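Local coordinates for protein angiotensin-converting enzyme (Anopheles gambiae, PDB 6S1Y) that is a zinc metallopeptidase of the angiotensin-converting enzyme family that probably cleaves peptides in the malaria mosquito, at residues Met292-Lys304 and Asp531-Lys543. Numbering follows the deposited sequence.
With NAG (2-acetamido-2-deoxy-beta-D-glucopyranose), chain C.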
loop_
_atom_site.group_PDB
_atom_site.type_symbol
_atom_site.label_atom_id
_atom_site.label_comp_id
_atom_site.label_asym_id
_atom_site.label_seq_id
_atom_site.Cartn_x
_atom_site.Cartn_y
_atom_site.Cartn_z
ATOM N N MET A 292 14.709 15.648 1.635
ATOM C CA MET A 292 15.112 14.921 2.837
ATOM C C MET A 292 15.019 13.412 2.663
ATOM O O MET A 292 15.844 12.682 3.219
ATOM C CB MET A 292 14.280 15.381 4.013
ATOM C CG MET A 292 14.715 16.764 4.453
ATOM S SD MET A 292 13.652 17.400 5.738
ATOM C CE MET A 292 14.144 16.310 7.077
ATOM N N GLY A 293 14.062 12.915 1.880
ATOM C CA GLY A 293 14.030 11.487 1.613
ATOM C C GLY A 293 15.172 11.050 0.711
ATOM O O GLY A 293 15.709 9.948 0.863
ATOM N N ASP A 294 15.540 11.900 -0.257
ATOM C CA ASP A 294 16.742 11.674 -1.058
ATOM C C ASP A 294 17.975 11.584 -0.165
ATOM O O ASP A 294 18.790 10.666 -0.301
ATOM C CB ASP A 294 16.895 12.818 -2.079
ATOM C CG ASP A 294 17.871 12.487 -3.215
ATOM O OD1 ASP A 294 18.257 11.311 -3.375
ATOM O OD2 ASP A 294 18.255 13.429 -3.957
ATOM N N ASP A 295 18.100 12.519 0.782
ATOM C CA ASP A 295 19.249 12.530 1.689
ATOM C C ASP A 295 19.340 11.252 2.513
ATOM O O ASP A 295 20.437 10.740 2.762
ATOM C CB ASP A 295 19.171 13.729 2.630
ATOM C CG ASP A 295 20.296 13.733 3.656
ATOM O OD1 ASP A 295 21.469 13.995 3.266
ATOM O OD2 ASP A 295 20.020 13.475 4.852
ATOM N N PHE A 296 18.205 10.732 2.978
ATOM C CA PHE A 296 18.252 9.513 3.777
ATOM C C PHE A 296 18.825 8.370 2.946
ATOM O O PHE A 296 19.728 7.655 3.394
ATOM C CB PHE A 296 16.858 9.186 4.311
ATOM C CG PHE A 296 16.864 8.280 5.512
ATOM C CD1 PHE A 296 17.364 6.997 5.424
ATOM C CD2 PHE A 296 16.351 8.708 6.726
ATOM C CE1 PHE A 296 17.371 6.163 6.515
ATOM C CE2 PHE A 296 16.352 7.873 7.824
ATOM C CZ PHE A 296 16.859 6.601 7.717
ATOM N N PHE A 297 18.346 8.213 1.710
ATOM C CA PHE A 297 18.863 7.149 0.850
ATOM C C PHE A 297 20.348 7.348 0.536
ATOM O O PHE A 297 21.118 6.381 0.509
ATOM C CB PHE A 297 18.052 7.078 -0.446
ATOM C CG PHE A 297 16.776 6.295 -0.330
ATOM C CD1 PHE A 297 16.804 4.906 -0.240
ATOM C CD2 PHE A 297 15.545 6.933 -0.328
ATOM C CE1 PHE A 297 15.618 4.166 -0.126
ATOM C CE2 PHE A 297 14.355 6.194 -0.225
ATOM C CZ PHE A 297 14.399 4.814 -0.125
ATOM N N THR A 298 20.770 8.591 0.280
ATOM C CA THR A 298 22.194 8.826 0.015
ATOM C C THR A 298 23.037 8.543 1.258
ATOM O O THR A 298 24.121 7.956 1.157
ATOM C CB THR A 298 22.434 10.252 -0.492
ATOM O OG1 THR A 298 21.994 11.205 0.480
ATOM C CG2 THR A 298 21.671 10.499 -1.794
ATOM N N SER A 299 22.535 8.905 2.446
ATOM C CA SER A 299 23.217 8.544 3.682
ATOM C C SER A 299 23.448 7.046 3.803
ATOM O O SER A 299 24.289 6.621 4.605
ATOM C CB SER A 299 22.405 9.017 4.890
ATOM O OG SER A 299 21.451 8.021 5.272
ATOM N N LEU A 300 22.701 6.226 3.058
ATOM C CA LEU A 300 22.877 4.779 3.098
ATOM C C LEU A 300 23.756 4.262 1.959
ATOM O O LEU A 300 23.748 3.055 1.678
ATOM C CB LEU A 300 21.522 4.065 3.053
ATOM C CG LEU A 300 20.508 4.357 4.165
ATOM C CD1 LEU A 300 19.144 3.753 3.849
ATOM C CD2 LEU A 300 21.004 3.841 5.502
ATOM N N ASN A 301 24.505 5.151 1.294
ATOM C CA ASN A 301 25.299 4.775 0.125
ATOM C C ASN A 301 24.428 4.144 -0.956
ATOM O O ASN A 301 24.816 3.175 -1.608
ATOM C CB ASN A 301 26.439 3.830 0.491
ATOM C CG ASN A 301 27.532 3.788 -0.579
ATOM O OD1 ASN A 301 27.918 4.818 -1.115
ATOM N ND2 ASN A 301 28.017 2.585 -0.892
ATOM N N MET A 302 23.245 4.703 -1.150
ATOM C CA MET A 302 22.299 4.257 -2.161
ATOM C C MET A 302 22.128 5.379 -3.174
ATOM O O MET A 302 22.561 6.503 -2.950
ATOM C CB MET A 302 20.959 3.843 -1.513
ATOM C CG MET A 302 21.103 2.626 -0.559
ATOM S SD MET A 302 19.571 1.986 0.226
ATOM C CE MET A 302 18.828 1.141 -1.162
ATOM N N THR A 303 21.461 5.072 -4.288
ATOM C CA THR A 303 21.508 5.950 -5.446
ATOM C C THR A 303 20.770 7.255 -5.197
ATOM O O THR A 303 19.615 7.254 -4.762
ATOM C CB THR A 303 20.915 5.255 -6.666
ATOM O OG1 THR A 303 21.650 4.057 -6.935
ATOM C CG2 THR A 303 20.950 6.188 -7.882
ATOM N N LYS A 304 21.441 8.368 -5.489
ATOM C CA LYS A 304 20.826 9.686 -5.474
ATOM C C LYS A 304 19.813 9.806 -6.608
ATOM O O LYS A 304 19.967 9.203 -7.669
ATOM C CB LYS A 304 21.906 10.767 -5.631
ATOM C CG LYS A 304 21.413 12.203 -5.509
ATOM C CD LYS A 304 22.249 13.160 -6.362
ATOM C CE LYS A 304 22.744 14.361 -5.557
ATOM N NZ LYS A 304 21.694 14.980 -4.690
ATOM N N ASP A 531 17.582 3.920 14.634
ATOM C CA ASP A 531 17.678 4.793 13.465
ATOM C C ASP A 531 18.848 4.326 12.601
ATOM O O ASP A 531 20.001 4.357 13.046
ATOM C CB ASP A 531 17.867 6.250 13.891
ATOM C CG ASP A 531 17.838 7.210 12.720
ATOM O OD1 ASP A 531 17.493 6.760 11.615
ATOM O OD2 ASP A 531 18.143 8.417 12.888
ATOM N N ILE A 532 18.561 3.899 11.365
ATOM C CA ILE A 532 19.624 3.432 10.483
ATOM C C ILE A 532 20.149 4.554 9.592
ATOM O O ILE A 532 20.877 4.299 8.625
ATOM C CB ILE A 532 19.170 2.253 9.608
ATOM C CG1 ILE A 532 18.148 2.709 8.559
ATOM C CG2 ILE A 532 18.619 1.142 10.459
ATOM C CD1 ILE A 532 17.821 1.613 7.560
ATOM N N TYR A 533 19.760 5.789 9.883
ATOM C CA TYR A 533 20.311 6.943 9.177
ATOM C C TYR A 533 21.839 6.956 9.255
ATOM O O TYR A 533 22.417 6.895 10.346
ATOM C CB TYR A 533 19.726 8.224 9.792
ATOM C CG TYR A 533 20.101 9.526 9.113
ATOM C CD1 TYR A 533 19.802 9.755 7.775
ATOM C CD2 TYR A 533 20.730 10.549 9.825
ATOM C CE1 TYR A 533 20.144 10.974 7.149
ATOM C CE2 TYR A 533 21.071 11.764 9.220
ATOM C CZ TYR A 533 20.774 11.972 7.886
ATOM O OH TYR A 533 21.112 13.181 7.307
ATOM N N GLN A 534 22.484 7.044 8.083
ATOM C CA GLN A 534 23.939 7.133 7.914
ATOM C C GLN A 534 24.642 5.813 8.164
ATOM O O GLN A 534 25.829 5.803 8.474
ATOM C CB GLN A 534 24.574 8.204 8.819
ATOM C CG GLN A 534 23.996 9.582 8.585
ATOM C CD GLN A 534 24.507 10.626 9.550
ATOM O OE1 GLN A 534 24.579 10.403 10.765
ATOM N NE2 GLN A 534 24.841 11.794 9.016
ATOM N N SER A 535 23.947 4.690 8.042
ATOM C CA SER A 535 24.576 3.385 8.222
ATOM C C SER A 535 24.807 2.759 6.854
ATOM O O SER A 535 23.982 1.997 6.353
ATOM C CB SER A 535 23.742 2.458 9.095
ATOM O OG SER A 535 24.284 1.139 9.037
ATOM N N THR A 536 25.963 3.078 6.254
ATOM C CA THR A 536 26.344 2.456 4.992
ATOM C C THR A 536 26.440 0.937 5.122
ATOM O O THR A 536 26.250 0.215 4.135
ATOM C CB THR A 536 27.668 3.046 4.486
ATOM O OG1 THR A 536 28.728 2.784 5.411
ATOM C CG2 THR A 536 27.555 4.551 4.302
ATOM N N ALA A 537 26.712 0.419 6.324
ATOM C CA ALA A 537 26.719 -1.033 6.498
ATOM C C ALA A 537 25.335 -1.616 6.223
ATOM O O ALA A 537 25.202 -2.682 5.608
ATOM C CB ALA A 537 27.191 -1.386 7.904
ATOM N N ALA A 538 24.288 -0.915 6.640
ATOM C CA ALA A 538 22.935 -1.389 6.356
ATOM C C ALA A 538 22.546 -1.136 4.905
ATOM O O ALA A 538 21.933 -1.997 4.273
ATOM C CB ALA A 538 21.938 -0.700 7.296
ATOM N N GLY A 539 22.877 0.047 4.376
ATOM C CA GLY A 539 22.585 0.339 2.986
ATOM C C GLY A 539 23.197 -0.672 2.035
ATOM O O GLY A 539 22.578 -1.058 1.039
ATOM N N ASN A 540 24.410 -1.130 2.334
ATOM C CA ASN A 540 25.091 -2.023 1.407
ATOM C C ASN A 540 24.359 -3.352 1.304
ATOM O O ASN A 540 24.169 -3.874 0.199
ATOM C CB ASN A 540 26.549 -2.236 1.840
ATOM C CG ASN A 540 27.400 -0.978 1.676
ATOM O OD1 ASN A 540 27.106 -0.118 0.849
ATOM N ND2 ASN A 540 28.465 -0.876 2.469
ATOM N N GLN A 541 23.931 -3.916 2.441
ATOM C CA GLN A 541 23.188 -5.171 2.374
ATOM C C GLN A 541 21.816 -4.965 1.738
ATOM O O GLN A 541 21.324 -5.841 1.017
ATOM C CB GLN A 541 23.045 -5.784 3.761
ATOM C CG GLN A 541 24.329 -6.417 4.295
ATOM C CD GLN A 541 24.784 -7.595 3.462
ATOM O OE1 GLN A 541 24.078 -8.601 3.349
ATOM N NE2 GLN A 541 25.967 -7.470 2.865
ATOM N N LEU A 542 21.201 -3.807 1.963
ATOM C CA LEU A 542 19.914 -3.529 1.341
ATOM C C LEU A 542 20.053 -3.392 -0.175
ATOM O O LEU A 542 19.311 -4.040 -0.929
ATOM C CB LEU A 542 19.310 -2.277 1.978
ATOM C CG LEU A 542 17.940 -1.822 1.491
ATOM C CD1 LEU A 542 16.897 -2.914 1.642
ATOM C CD2 LEU A 542 17.504 -0.566 2.250
ATOM N N LYS A 543 21.008 -2.562 -0.636
ATOM C CA LYS A 543 21.336 -2.459 -2.063
ATOM C C LYS A 543 21.413 -3.827 -2.732
ATOM O O LYS A 543 20.843 -4.049 -3.805
ATOM C CB LYS A 543 22.693 -1.773 -2.271
ATOM C CG LYS A 543 22.742 -0.293 -2.105
ATOM C CD LYS A 543 24.201 0.185 -2.134
ATOM C CE LYS A 543 24.822 0.103 -3.518
ATOM N NZ LYS A 543 26.277 0.413 -3.470
HETATM C C1 NAG C . 29.071 2.371 -1.862
HETATM C C2 NAG C . 30.259 1.743 -1.122
HETATM C C3 NAG C . 31.387 1.411 -2.099
HETATM C C4 NAG C . 30.879 0.577 -3.270
HETATM C C5 NAG C . 29.673 1.270 -3.911
HETATM C C6 NAG C . 29.012 0.444 -4.990
HETATM C C7 NAG C . 30.666 2.330 1.231
HETATM C C8 NAG C . 31.181 3.372 2.173
HETATM N N2 NAG C . 30.734 2.630 -0.071
HETATM O O3 NAG C . 32.381 0.683 -1.390
HETATM O O4 NAG C . 31.924 0.397 -4.230
HETATM O O5 NAG C . 28.662 1.516 -2.920
HETATM O O6 NAG C . 27.884 1.117 -5.535
HETATM O O7 NAG C . 30.216 1.260 1.631
#
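Y533 OH donates to the syn lone pair of D295 OD2 at 2.7 Å, with the carboxylate oxygen lying in the ring plane at its edge. Nearer the backbone on the same ring, CD1 sits over one face of F296, displaced toward the rim; the planes meet at 52°, an oblique pair that is neither a stack nor edge-to-face. S299 OG, set between its backbone N and carbonyl carbon (chi1 88°), links two backbones: it donates to F296 O at 2.6 Å and accepts from Q534 N at 3.2 Å. Past this point the helix closes in a Schellman motif (M302 N to F297 O, N301 N to T298 O) with N301, at positive phi, as C-prime residue. L300 O is met by G539 CA at 3.2 Å in a CA-H...O contact, evidence of very close backbone approach. N301 ND2 carries the glycan and makes a weak bond to N540 OD1, while N540 ND2 donates to NAG O7 (2.9 Å) and K543 NZ to NAG O6 (2.7 Å); the sugar is thus held by two hydrogen bonds from helix 536-547. M302 SD packs on L542 CD2 at 3.9 Å. The end of helix 286-299 and its following loop meet the type II turn I532-S535 and the start of helix 536-547, with helix 381-395 against F296, 349-368 against M302 and 495-514 against I532.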